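Local atomic coordinates of putative amidohydrolase (Unidentified, PDB entry 3FEQ), a protein that probably acts as a zinc-dependent prolidase of the amidohydrolase superfamily, cleaving dipeptides that carry proline at their C-terminal end. Residues R53-M58 against L377-G382; I93-L98 against L123-R128; F102-D107 against R128-G133; T276-A281 against S299-G304. One frame throughout, in Å; residues are numbered along the deposited sequence.

Contact 1: R53-M58 against L377-G382; sequences RGKTVM and LVVLDG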
loop_
_atom_site.group_PDB
_atom_site.type_symbol
_atom_site.label_atom_id
_atom_site.label_comp_id
_atom_site.label_asym_id
_atom_site.label_seq_id
_atom_site.Cartn_x
_atom_site.Cartn_y
_atom_site.Cartn_z
ATOM N N ARG C 53 -56.315 36.725 -6.135
ATOM C CA ARG C 53 -57.136 37.708 -5.441
ATOM C C ARG C 53 -57.292 37.323 -3.968
ATOM O O ARG C 53 -57.540 36.155 -3.643
ATOM C CB ARG C 53 -58.487 37.906 -6.168
ATOM C CG ARG C 53 -59.757 37.340 -5.491
ATOM C CD ARG C 53 -59.877 35.809 -5.565
ATOM N NE ARG C 53 -59.670 35.283 -6.909
ATOM C CZ ARG C 53 -59.443 34.005 -7.197
ATOM N NH1 ARG C 53 -59.275 33.635 -8.459
ATOM N NH2 ARG C 53 -59.372 33.100 -6.231
ATOM N N GLY C 54 -57.056 38.288 -3.083
ATOM C CA GLY C 54 -57.212 38.076 -1.643
ATOM C C GLY C 54 -56.333 36.962 -1.102
ATOM O O GLY C 54 -56.736 36.217 -0.202
ATOM N N LYS C 55 -55.136 36.836 -1.677
ATOM C CA LYS C 55 -54.171 35.821 -1.276
ATOM C C LYS C 55 -52.775 36.406 -1.171
ATOM O O LYS C 55 -52.383 37.241 -1.984
ATOM C CB LYS C 55 -54.194 34.646 -2.250
ATOM C CG LYS C 55 -55.265 33.638 -1.903
ATOM C CD LYS C 55 -55.411 32.581 -2.964
ATOM C CE LYS C 55 -56.186 33.106 -4.149
ATOM N NZ LYS C 55 -56.510 32.010 -5.095
ATOM N N THR C 56 -52.039 35.986 -0.149
ATOM C CA THR C 56 -50.730 36.553 0.119
ATOM C C THR C 56 -49.671 35.928 -0.764
ATOM O O THR C 56 -49.489 34.722 -0.766
ATOM C CB THR C 56 -50.339 36.364 1.575
ATOM O OG1 THR C 56 -51.281 37.051 2.404
ATOM C CG2 THR C 56 -48.952 36.925 1.828
ATOM N N VAL C 57 -48.986 36.757 -1.537
ATOM C CA VAL C 57 -47.855 36.284 -2.325
ATOM C C VAL C 57 -46.541 36.768 -1.711
ATOM O O VAL C 57 -46.328 37.971 -1.539
ATOM C CB VAL C 57 -47.986 36.657 -3.834
ATOM C CG1 VAL C 57 -48.688 37.978 -4.009
ATOM C CG2 VAL C 57 -46.635 36.664 -4.529
ATOM N N MET C 58 -45.705 35.814 -1.304
ATOM C CA MET C 58 -44.433 36.125 -0.649
ATOM C C MET C 58 -43.269 35.383 -1.300
ATOM O O MET C 58 -43.486 34.517 -2.138
ATOM C CB MET C 58 -44.507 35.855 0.860
ATOM C CG MET C 58 -44.836 34.434 1.267
ATOM S SD MET C 58 -44.884 34.302 3.068
ATOM C CE MET C 58 -43.214 34.778 3.509
ATOM N N LEU C 377 -41.559 32.156 -5.682
ATOM C CA LEU C 377 -42.718 32.709 -5.002
ATOM C C LEU C 377 -43.580 31.633 -4.387
ATOM O O LEU C 377 -43.685 30.519 -4.906
ATOM C CB LEU C 377 -43.587 33.521 -5.964
ATOM C CG LEU C 377 -43.194 34.954 -6.341
ATOM C CD1 LEU C 377 -42.283 35.600 -5.296
ATOM C CD2 LEU C 377 -42.548 34.971 -7.721
ATOM N N VAL C 378 -44.233 31.998 -3.295
ATOM C CA VAL C 378 -45.249 31.170 -2.687
ATOM C C VAL C 378 -46.534 31.973 -2.687
ATOM O O VAL C 378 -46.516 33.179 -2.445
ATOM C CB VAL C 378 -44.865 30.800 -1.251
ATOM C CG1 VAL C 378 -46.046 30.237 -0.514
ATOM C CG2 VAL C 378 -43.755 29.794 -1.263
ATOM N N VAL C 379 -47.637 31.314 -3.023
ATOM C CA VAL C 379 -48.942 31.926 -2.903
ATOM C C VAL C 379 -49.764 31.297 -1.784
ATOM O O VAL C 379 -50.000 30.093 -1.755
ATOM C CB VAL C 379 -49.689 31.936 -4.234
ATOM C CG1 VAL C 379 -51.150 32.272 -4.025
ATOM C CG2 VAL C 379 -49.047 32.928 -5.170
ATOM N N LEU C 380 -50.219 32.152 -0.880
ATOM C CA LEU C 380 -50.656 31.750 0.432
ATOM C C LEU C 380 -52.109 32.165 0.621
ATOM O O LEU C 380 -52.473 33.306 0.352
ATOM C CB LEU C 380 -49.785 32.469 1.457
ATOM C CG LEU C 380 -49.012 31.665 2.487
ATOM C CD1 LEU C 380 -48.600 30.334 1.908
ATOM C CD2 LEU C 380 -47.805 32.463 2.926
ATOM N N ASP C 381 -52.931 31.235 1.090
ATOM C CA ASP C 381 -54.344 31.496 1.370
ATOM C C ASP C 381 -54.534 32.013 2.801
ATOM O O ASP C 381 -54.783 31.243 3.731
ATOM C CB ASP C 381 -55.149 30.204 1.161
ATOM C CG ASP C 381 -56.653 30.400 1.322
ATOM O OD1 ASP C 381 -57.215 31.314 0.685
ATOM O OD2 ASP C 381 -57.282 29.604 2.056
ATOM N N GLY C 382 -54.421 33.321 2.978
ATOM C CA GLY C 382 -54.511 33.900 4.304
ATOM C C GLY C 382 -53.318 34.787 4.549
ATOM O O GLY C 382 -52.457 34.926 3.687
#
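Thr56 and Leu380 begin a short antiparallel ladder between strands 56-66 and 377-380, and the backbone supplies most of its polar chemistry. Each of these two residues donates to and accepts from the other, with Leu380 N to Thr56 O at 2.7 Å. Two positions on, Met58 and Val378 form a second hydrogen-bonded pair, in which each N donates to the other's O. Val57 and Val379 make the non-hydrogen-bonded pair between them, where Val57 CA-H points at Val378 O (3.4 Å).

One side chain adds to the backbone bonds. With chi1 at -62°, the Thr56 hydroxyl stands beside its own backbone N and donates to Gly382 O (OG1 to O 2.7 Å), tilted 34° from the carbonyl plane, gripping the chain just after the strand.

Apolar contacts occupy both faces. On the face of Thr56 and Leu380, Met58 SD meets Leu380 CD2 at 3.5 Å; on the other, Val57 CB packs on Val379 CG2 (4.1 Å), and Val57 CG2 lies near Leu377 CG.

Lys55 NZ and Asp381 OD1, 5.9 Å apart, form no salt bridge, though their opposite charges may still attract weakly. Val57 bonds on to strand 11-15 and Val379 to Glu399, so the pair is interior to its sheet. The chemistry implies a seam held mainly by peptide groups, with one hydroxyl bond at its end and largely apolar faces, joining early and late parts of the chain.

Contact 2: I93-L98 against L123-R128; sequences ILDAML and LVSGPR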
loop_
_atom_site.group_PDB
_atom_site.type_symbol
_atom_site.label_atom_id
_atom_site.label_comp_id
_atom_site.label_asym_id
_atom_site.label_seq_id
_atom_site.Cartn_x
_atom_site.Cartn_y
_atom_site.Cartn_z
ATOM N N ILE C 93 -38.598 13.136 -0.009
ATOM C CA ILE C 93 -38.239 14.163 0.952
ATOM C C ILE C 93 -38.183 15.518 0.268
ATOM O O ILE C 93 -38.714 16.507 0.786
ATOM C CB ILE C 93 -36.889 13.855 1.636
ATOM C CG1 ILE C 93 -37.052 12.704 2.634
ATOM C CG2 ILE C 93 -36.333 15.106 2.343
ATOM C CD1 ILE C 93 -35.765 11.931 2.902
ATOM N N LEU C 94 -37.564 15.540 -0.910
ATOM C CA LEU C 94 -37.360 16.774 -1.660
ATOM C C LEU C 94 -38.678 17.304 -2.197
ATOM O O LEU C 94 -38.982 18.485 -2.090
ATOM C CB LEU C 94 -36.402 16.528 -2.815
ATOM C CG LEU C 94 -34.916 16.517 -2.495
ATOM C CD1 LEU C 94 -34.151 15.929 -3.669
ATOM C CD2 LEU C 94 -34.473 17.922 -2.219
ATOM N N ASP C 95 -39.468 16.405 -2.758
ATOM C CA ASP C 95 -40.737 16.769 -3.335
ATOM C C ASP C 95 -41.652 17.394 -2.285
ATOM O O ASP C 95 -42.348 18.375 -2.559
ATOM C CB ASP C 95 -41.391 15.537 -3.953
ATOM C CG ASP C 95 -42.485 15.893 -4.927
ATOM O OD1 ASP C 95 -42.271 16.807 -5.754
ATOM O OD2 ASP C 95 -43.565 15.276 -4.856
ATOM N N ALA C 96 -41.615 16.841 -1.076
ATOM C CA ALA C 96 -42.441 17.314 0.015
ATOM C C ALA C 96 -41.997 18.686 0.542
ATOM O O ALA C 96 -42.837 19.546 0.818
ATOM C CB ALA C 96 -42.478 16.289 1.129
ATOM N N MET C 97 -40.690 18.907 0.651
ATOM C CA MET C 97 -40.188 20.213 1.097
ATOM C C MET C 97 -40.677 21.318 0.152
ATOM O O MET C 97 -41.021 22.434 0.585
ATOM C CB MET C 97 -38.661 20.231 1.157
ATOM C CG MET C 97 -38.042 19.483 2.321
ATOM S SD MET C 97 -36.254 19.706 2.320
ATOM C CE MET C 97 -35.795 18.681 3.685
ATOM N N LEU C 98 -40.725 20.993 -1.137
ATOM C CA LEU C 98 -41.095 21.971 -2.137
ATOM C C LEU C 98 -42.568 22.309 -1.994
ATOM O O LEU C 98 -42.941 23.478 -2.022
ATOM C CB LEU C 98 -40.782 21.463 -3.545
ATOM C CG LEU C 98 -41.103 22.395 -4.705
ATOM C CD1 LEU C 98 -40.212 23.634 -4.685
ATOM C CD2 LEU C 98 -40.998 21.644 -6.037
ATOM N N LEU C 123 -34.626 17.324 -13.482
ATOM C CA LEU C 123 -34.708 15.867 -13.582
ATOM C C LEU C 123 -35.500 15.338 -12.399
ATOM O O LEU C 123 -36.035 14.230 -12.425
ATOM C CB LEU C 123 -33.311 15.249 -13.602
ATOM C CG LEU C 123 -33.082 14.121 -14.607
ATOM C CD1 LEU C 123 -33.435 14.580 -16.005
ATOM C CD2 LEU C 123 -31.638 13.680 -14.571
ATOM N N VAL C 124 -35.601 16.168 -11.371
ATOM C CA VAL C 124 -36.128 15.753 -10.090
ATOM C C VAL C 124 -36.793 16.949 -9.438
ATOM O O VAL C 124 -36.333 18.089 -9.581
ATOM C CB VAL C 124 -34.996 15.185 -9.206
ATOM C CG1 VAL C 124 -35.048 15.708 -7.767
ATOM C CG2 VAL C 124 -35.031 13.681 -9.243
ATOM N N SER C 125 -37.915 16.701 -8.774
ATOM C CA SER C 125 -38.692 17.789 -8.200
ATOM C C SER C 125 -38.261 18.085 -6.782
ATOM O O SER C 125 -38.189 17.178 -5.955
ATOM C CB SER C 125 -40.173 17.459 -8.228
ATOM O OG SER C 125 -40.932 18.642 -8.211
ATOM N N GLY C 126 -37.963 19.353 -6.508
ATOM C CA GLY C 126 -37.469 19.758 -5.196
ATOM C C GLY C 126 -36.923 21.172 -5.187
ATOM O O GLY C 126 -36.855 21.807 -6.236
ATOM N N PRO C 127 -36.559 21.687 -3.992
ATOM C CA PRO C 127 -36.008 23.032 -3.854
ATOM C C PRO C 127 -34.640 23.088 -4.485
ATOM O O PRO C 127 -34.048 22.038 -4.723
ATOM C CB PRO C 127 -35.865 23.201 -2.340
ATOM C CG PRO C 127 -36.714 22.118 -1.744
ATOM C CD PRO C 127 -36.669 21.004 -2.692
ATOM N N ARG C 128 -34.155 24.295 -4.763
ATOM C CA ARG C 128 -32.754 24.505 -5.104
ATOM C C ARG C 128 -31.952 24.085 -3.899
ATOM O O ARG C 128 -32.369 24.321 -2.768
ATOM C CB ARG C 128 -32.471 25.970 -5.459
ATOM C CG ARG C 128 -30.988 26.339 -5.559
ATOM C CD ARG C 128 -30.777 27.750 -6.095
ATOM N NE ARG C 128 -31.998 28.541 -6.027
ATOM C CZ ARG C 128 -32.611 29.065 -7.084
ATOM N NH1 ARG C 128 -33.731 29.757 -6.919
ATOM N NH2 ARG C 128 -32.100 28.912 -8.304
#
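In the beta-alpha architecture of the amidohydrolase barrel, Leu94, Met97 and Leu98 on helix 90-99 receive Pro127 and Gly126 from the loop that leads into strand 128-129. The approach is closest in backbone terms at Gly126, whose CA lies 4.6 Å from Leu94 CA; with no side chain at Gly126, the loop backbone can come right up to Leu94 CB and O.

Pro127 follows at once and presents its ring to three helix residues. Its CD touches Leu94 O (3.5 Å) and the Leu94 methyl CD2 (3.8 Å), while CG reaches Met97 CB (4.0 Å). Leu98 CB approaches the same CD from the next turn. Because the first torsion of Leu98 sets CG anti to the backbone N (chi1 -179°), its branches extend along the loop, and CD2 comes to 3.8 Å from Gly126 N. The other Leu94 methyl, CD1, meets Val124 CG1 at 4.2 Å.

Polar contact is slight. Ser125 OG makes a weak hydrogen bond to Asp95 OD1 at 3.3 Å, and that carboxylate also has a long, weak ion pair with Lys409.

Val124 also packs on Ile88 of the second subunit, which brings the assembly interface close to this helix. Around the contact, Met97 and Pro127 both continue onto Val105 of strand 102-107, and Leu94 and Val124 rest on helix 113-120.

Contact 3: F102-D107 against R128-G133; sequences FTSVRD and RIFPSG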
loop_
_atom_site.group_PDB
_atom_site.type_symbol
_atom_site.label_atom_id
_atom_site.label_comp_id
_atom_site.label_asym_id
_atom_site.label_seq_id
_atom_site.Cartn_x
_atom_site.Cartn_y
_atom_site.Cartn_z
ATOM N N PHE C 102 -40.921 25.545 0.470
ATOM C CA PHE C 102 -39.481 25.750 0.483
ATOM C C PHE C 102 -38.911 25.616 -0.913
ATOM O O PHE C 102 -39.067 24.576 -1.563
ATOM C CB PHE C 102 -38.820 24.778 1.445
ATOM C CG PHE C 102 -39.190 25.024 2.870
ATOM C CD1 PHE C 102 -38.481 25.938 3.634
ATOM C CD2 PHE C 102 -40.297 24.405 3.429
ATOM C CE1 PHE C 102 -38.854 26.196 4.932
ATOM C CE2 PHE C 102 -40.662 24.663 4.732
ATOM C CZ PHE C 102 -39.942 25.557 5.481
ATOM N N THR C 103 -38.311 26.694 -1.399
ATOM C CA THR C 103 -37.863 26.734 -2.778
ATOM C C THR C 103 -36.346 26.699 -2.833
ATOM O O THR C 103 -35.753 26.489 -3.889
ATOM C CB THR C 103 -38.380 27.982 -3.507
ATOM O OG1 THR C 103 -38.333 29.107 -2.625
ATOM C CG2 THR C 103 -39.801 27.775 -3.963
ATOM N N SER C 104 -35.729 26.905 -1.676
ATOM C CA SER C 104 -34.294 26.790 -1.536
ATOM C C SER C 104 -34.020 26.134 -0.198
ATOM O O SER C 104 -34.788 26.308 0.737
ATOM C CB SER C 104 -33.654 28.173 -1.609
ATOM O OG SER C 104 -33.868 28.759 -2.890
ATOM N N VAL C 105 -33.011 25.272 -0.148
ATOM C CA VAL C 105 -32.565 24.663 1.108
ATOM C C VAL C 105 -31.062 24.598 1.110
ATOM O O VAL C 105 -30.452 24.367 0.062
ATOM C CB VAL C 105 -33.074 23.213 1.319
ATOM C CG1 VAL C 105 -34.528 23.190 1.733
ATOM C CG2 VAL C 105 -32.823 22.358 0.100
ATOM N N ARG C 106 -30.474 24.818 2.283
ATOM C CA ARG C 106 -29.047 24.634 2.472
ATOM C C ARG C 106 -28.822 23.315 3.177
ATOM O O ARG C 106 -29.054 23.220 4.373
ATOM C CB ARG C 106 -28.479 25.754 3.324
ATOM C CG ARG C 106 -26.979 25.831 3.323
ATOM C CD ARG C 106 -26.520 27.030 4.127
ATOM N NE ARG C 106 -26.853 26.893 5.538
ATOM C CZ ARG C 106 -26.167 27.463 6.527
ATOM N NH1 ARG C 106 -25.109 28.236 6.263
ATOM N NH2 ARG C 106 -26.542 27.261 7.785
ATOM N N ASP C 107 -28.380 22.306 2.429
ATOM C CA ASP C 107 -28.098 20.982 2.972
ATOM C C ASP C 107 -26.839 20.999 3.828
ATOM O O ASP C 107 -25.829 21.588 3.452
ATOM C CB ASP C 107 -27.936 19.963 1.838
ATOM C CG ASP C 107 -27.869 18.529 2.342
ATOM O OD1 ASP C 107 -26.745 18.003 2.509
ATOM O OD2 ASP C 107 -28.943 17.932 2.560
ATOM N N ARG C 128 -34.155 24.295 -4.763
ATOM C CA ARG C 128 -32.754 24.505 -5.104
ATOM C C ARG C 128 -31.952 24.085 -3.899
ATOM O O ARG C 128 -32.369 24.321 -2.768
ATOM C CB ARG C 128 -32.471 25.970 -5.459
ATOM C CG ARG C 128 -30.988 26.339 -5.559
ATOM C CD ARG C 128 -30.777 27.750 -6.095
ATOM N NE ARG C 128 -31.998 28.541 -6.027
ATOM C CZ ARG C 128 -32.611 29.065 -7.084
ATOM N NH1 ARG C 128 -33.731 29.757 -6.919
ATOM N NH2 ARG C 128 -32.100 28.912 -8.304
ATOM N N ILE C 129 -30.844 23.391 -4.149
ATOM C CA ILE C 129 -29.979 22.913 -3.081
ATOM C C ILE C 129 -28.667 23.715 -3.035
ATOM O O ILE C 129 -28.039 23.976 -4.072
ATOM C CB ILE C 129 -29.704 21.405 -3.222
ATOM C CG1 ILE C 129 -31.018 20.626 -3.307
ATOM C CG2 ILE C 129 -28.928 20.885 -2.033
ATOM C CD1 ILE C 129 -30.869 19.187 -3.799
ATOM N N PHE C 130 -28.294 24.144 -1.830
ATOM C CA PHE C 130 -26.949 24.628 -1.569
ATOM C C PHE C 130 -26.161 23.575 -0.806
ATOM O O PHE C 130 -26.156 23.576 0.428
ATOM C CB PHE C 130 -26.984 25.942 -0.791
ATOM C CG PHE C 130 -27.581 27.084 -1.559
ATOM C CD1 PHE C 130 -28.906 27.446 -1.375
ATOM C CD2 PHE C 130 -26.823 27.789 -2.472
ATOM C CE1 PHE C 130 -29.464 28.475 -2.095
ATOM C CE2 PHE C 130 -27.371 28.831 -3.193
ATOM C CZ PHE C 130 -28.693 29.174 -3.006
ATOM N N PRO C 131 -25.458 22.695 -1.540
ATOM C CA PRO C 131 -24.887 21.506 -0.940
ATOM C C PRO C 131 -23.620 21.814 -0.147
ATOM O O PRO C 131 -22.841 22.702 -0.513
ATOM C CB PRO C 131 -24.568 20.636 -2.147
ATOM C CG PRO C 131 -24.245 21.598 -3.210
ATOM C CD PRO C 131 -25.097 22.813 -2.962
ATOM N N SER C 132 -23.452 21.102 0.959
ATOM C CA SER C 132 -22.232 21.175 1.742
ATOM C C SER C 132 -21.254 20.073 1.308
ATOM O O SER C 132 -20.058 20.130 1.612
ATOM C CB SER C 132 -22.553 21.078 3.241
ATOM O OG SER C 132 -23.226 22.249 3.710
ATOM N N GLY C 133 -21.764 19.116 0.533
ATOM C CA GLY C 133 -21.060 17.872 0.292
ATOM C C GLY C 133 -21.152 17.058 1.559
ATOM O O GLY C 133 -22.234 16.650 1.949
#
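Arg128 opens the parallel pairing, its N donating to Thr103 O at 2.9 Å. Its carbonyl O then accepts from Val105 N (2.9 Å). The guanidinium has its edge toward Ser104 OG, 3.7 Å from NE, and its NH1 forms a salt bridge with Asp376, which fixes its far end. Ile129 lies on the opposite face, CG1 to Val105 CG2 4.2 Å, and its CG2 reaches Asp107 CB. Phe130 resumes the ladder with N to Val105 O at 2.9 Å. A chi1 of -66° lays the Phe130 ring back beside its own N, bringing the ring edge to that same oxygen and to Ser104 CB, while Phe130 CB lies 4.1 Å from Arg106 CG; the Arg106 guanidinium continues to Glu250 and Cys64 O. A weak bond from Asp107 N to Phe130 O ends the backbone series. After Pro131, the Ser132 hydroxyl donates to Asp107 O at 2.7 Å, in the carbonyl plane, and also bonds Gln188.

The two strands are the ends of a beta-alpha-beta unit whose helix is 113-120. Strand 102-107 is flanked on its other edge by strand 56-66, and Arg106 and Ser132 touch strand 228-234.

Contact 4: T276-A281 against S299-G304; sequences TYDALA and SVQQKG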
loop_
_atom_site.group_PDB
_atom_site.type_symbol
_atom_site.label_atom_id
_atom_site.label_comp_id
_atom_site.label_asym_id
_atom_site.label_seq_id
_atom_site.Cartn_x
_atom_site.Cartn_y
_atom_site.Cartn_z
ATOM N N THR C 276 -36.600 20.042 15.599
ATOM C CA THR C 276 -36.086 18.676 15.585
ATOM C C THR C 276 -36.080 18.049 16.970
ATOM O O THR C 276 -36.260 16.837 17.111
ATOM C CB THR C 276 -34.683 18.542 14.911
ATOM O OG1 THR C 276 -34.349 17.152 14.790
ATOM C CG2 THR C 276 -33.580 19.249 15.707
ATOM N N TYR C 277 -35.905 18.883 17.988
ATOM C CA TYR C 277 -35.828 18.394 19.356
ATOM C C TYR C 277 -37.208 18.052 19.914
ATOM O O TYR C 277 -37.343 17.130 20.715
ATOM C CB TYR C 277 -35.102 19.406 20.239
ATOM C CG TYR C 277 -33.766 19.836 19.672
ATOM C CD1 TYR C 277 -32.666 18.977 19.688
ATOM C CD2 TYR C 277 -33.607 21.091 19.101
ATOM C CE1 TYR C 277 -31.442 19.363 19.154
ATOM C CE2 TYR C 277 -32.387 21.485 18.567
ATOM C CZ TYR C 277 -31.311 20.618 18.599
ATOM O OH TYR C 277 -30.109 21.015 18.072
ATOM N N ASP C 278 -38.232 18.767 19.456
ATOM C CA ASP C 278 -39.608 18.420 19.784
ATOM C C ASP C 278 -39.967 17.073 19.170
ATOM O O ASP C 278 -40.561 16.214 19.824
ATOM C CB ASP C 278 -40.567 19.505 19.294
ATOM C CG ASP C 278 -40.433 20.799 20.082
ATOM O OD1 ASP C 278 -41.236 21.733 19.849
ATOM O OD2 ASP C 278 -39.528 20.887 20.942
ATOM N N ALA C 279 -39.560 16.888 17.919
ATOM C CA ALA C 279 -39.827 15.663 17.189
ATOM C C ALA C 279 -39.078 14.490 17.802
ATOM O O ALA C 279 -39.628 13.404 17.938
ATOM C CB ALA C 279 -39.448 15.832 15.734
ATOM N N LEU C 280 -37.826 14.714 18.183
ATOM C CA LEU C 280 -37.033 13.661 18.804
ATOM C C LEU C 280 -37.473 13.413 20.250
ATOM O O LEU C 280 -37.200 12.347 20.814
ATOM C CB LEU C 280 -35.527 13.958 18.711
ATOM C CG LEU C 280 -34.858 13.857 17.328
ATOM C CD1 LEU C 280 -33.469 14.488 17.318
ATOM C CD2 LEU C 280 -34.788 12.426 16.827
ATOM N N ALA C 281 -38.189 14.376 20.832
ATOM C CA ALA C 281 -38.819 14.167 22.138
ATOM C C ALA C 281 -39.953 13.153 22.054
ATOM O O ALA C 281 -39.954 12.163 22.780
ATOM C CB ALA C 281 -39.315 15.476 22.731
ATOM N N SER C 299 -31.908 17.625 27.246
ATOM C CA SER C 299 -31.281 18.822 27.795
ATOM C C SER C 299 -31.315 20.027 26.857
ATOM O O SER C 299 -31.462 21.161 27.305
ATOM C CB SER C 299 -29.836 18.524 28.211
ATOM O OG SER C 299 -29.028 18.200 27.093
ATOM N N VAL C 300 -31.148 19.785 25.561
ATOM C CA VAL C 300 -30.919 20.871 24.610
ATOM C C VAL C 300 -32.173 21.653 24.254
ATOM O O VAL C 300 -32.091 22.827 23.898
ATOM C CB VAL C 300 -30.239 20.389 23.311
ATOM C CG1 VAL C 300 -28.769 20.682 23.357
ATOM C CG2 VAL C 300 -30.481 18.909 23.083
ATOM N N GLN C 301 -33.329 21.005 24.362
ATOM C CA GLN C 301 -34.597 21.631 23.996
ATOM C C GLN C 301 -35.063 22.608 25.062
ATOM O O GLN C 301 -35.837 23.521 24.773
ATOM C CB GLN C 301 -35.666 20.568 23.774
ATOM C CG GLN C 301 -35.644 19.466 24.813
ATOM C CD GLN C 301 -36.996 18.834 25.017
ATOM O OE1 GLN C 301 -37.223 18.146 26.011
ATOM N NE2 GLN C 301 -37.909 19.063 24.077
ATOM N N GLN C 302 -34.605 22.381 26.297
ATOM C CA GLN C 302 -34.900 23.252 27.435
ATOM C C GLN C 302 -34.506 24.675 27.093
ATOM O O GLN C 302 -35.364 25.529 26.834
ATOM C CB GLN C 302 -34.118 22.807 28.682
ATOM C CG GLN C 302 -34.120 21.307 28.948
ATOM C CD GLN C 302 -35.504 20.767 29.211
ATOM O OE1 GLN C 302 -36.091 21.029 30.258
ATOM N NE2 GLN C 302 -36.040 20.017 28.256
ATOM N N LYS C 303 -33.196 24.896 27.037
ATOM C CA LYS C 303 -32.633 26.209 26.752
ATOM C C LYS C 303 -32.905 26.672 25.322
ATOM O O LYS C 303 -32.576 27.802 24.959
ATOM C CB LYS C 303 -31.128 26.204 27.026
ATOM C CG LYS C 303 -30.723 26.940 28.287
ATOM C CD LYS C 303 -30.820 26.066 29.527
ATOM C CE LYS C 303 -30.565 26.890 30.781
ATOM N NZ LYS C 303 -30.413 26.039 31.987
ATOM N N GLY C 304 -33.517 25.803 24.524
ATOM C CA GLY C 304 -33.747 26.091 23.114
ATOM C C GLY C 304 -34.540 27.366 22.891
ATOM O O GLY C 304 -34.045 28.324 22.286
#
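Tyr277 and Val300 form the close-fitting, buried half of this contact. The valine methyl CG2 lies 4.0 Å from Tyr277 CD1 and 4.1 Å from CE1, meeting that side of the ring obliquely. Lower on the same side chain, Tyr277 CB rests against Gln301 CB at 3.8 Å, so the tyrosine is touched at its root by one residue and along its ring by the one before it. Thr276 CG2 sits over the centre of one ring face, 3.7 Å above its plane, and further limits how the ring can turn. Tyr277 has its CB directed at the facing segment, and chi1 of -52° sets CG anti to the carbonyl carbon, which brings the ring alongside Val300.

This ring projects from helix 274-282, which follows strand 269-271 in the TIM-barrel fold of the amidohydrolases, and it lies close to the metal centre, its side chain about 7 Å from a bound zinc ion. It packs on His251, a zinc ligand, and its hydroxyl bonds that of Tyr233, while Thr276 OG1 bonds the carbonyl O of Asp323, another zinc ligand.

Outward the fit becomes much looser. Beyond CB, Gln301 runs extended past the helix, and its amide NE2 stays 4.0 Å from Asp278 OD2, too far for a bond, with the amide and carboxylate planes turned 76° apart. On the solvent side, the same nitrogen passes Ala281 CB at 4.1 Å.

In the fold
Contacts 2 and 3 are the most closely coupled: their centres lie 10 Å apart and they share Arg128. Helix 90-99 is followed after two residues by strand 102-107, with a probable hydrogen bond from Phe102 N to Met97 O (3.1 Å), and Pro127 CG packs on Phe102 O. Contact 1 belongs to the same mixed sheet, since strand 56-66 neighbours strand 102-107, yet its centre is 23 Å from that of contact 3. Strand 56-66 itself carries the zinc ligand His65 near its end, with His67 just beyond. Side chains approach zinc to about 7 Å (Tyr277, contact 4), 9 Å (Asp107, contact 3) and 11 Å (Met97, contact 2).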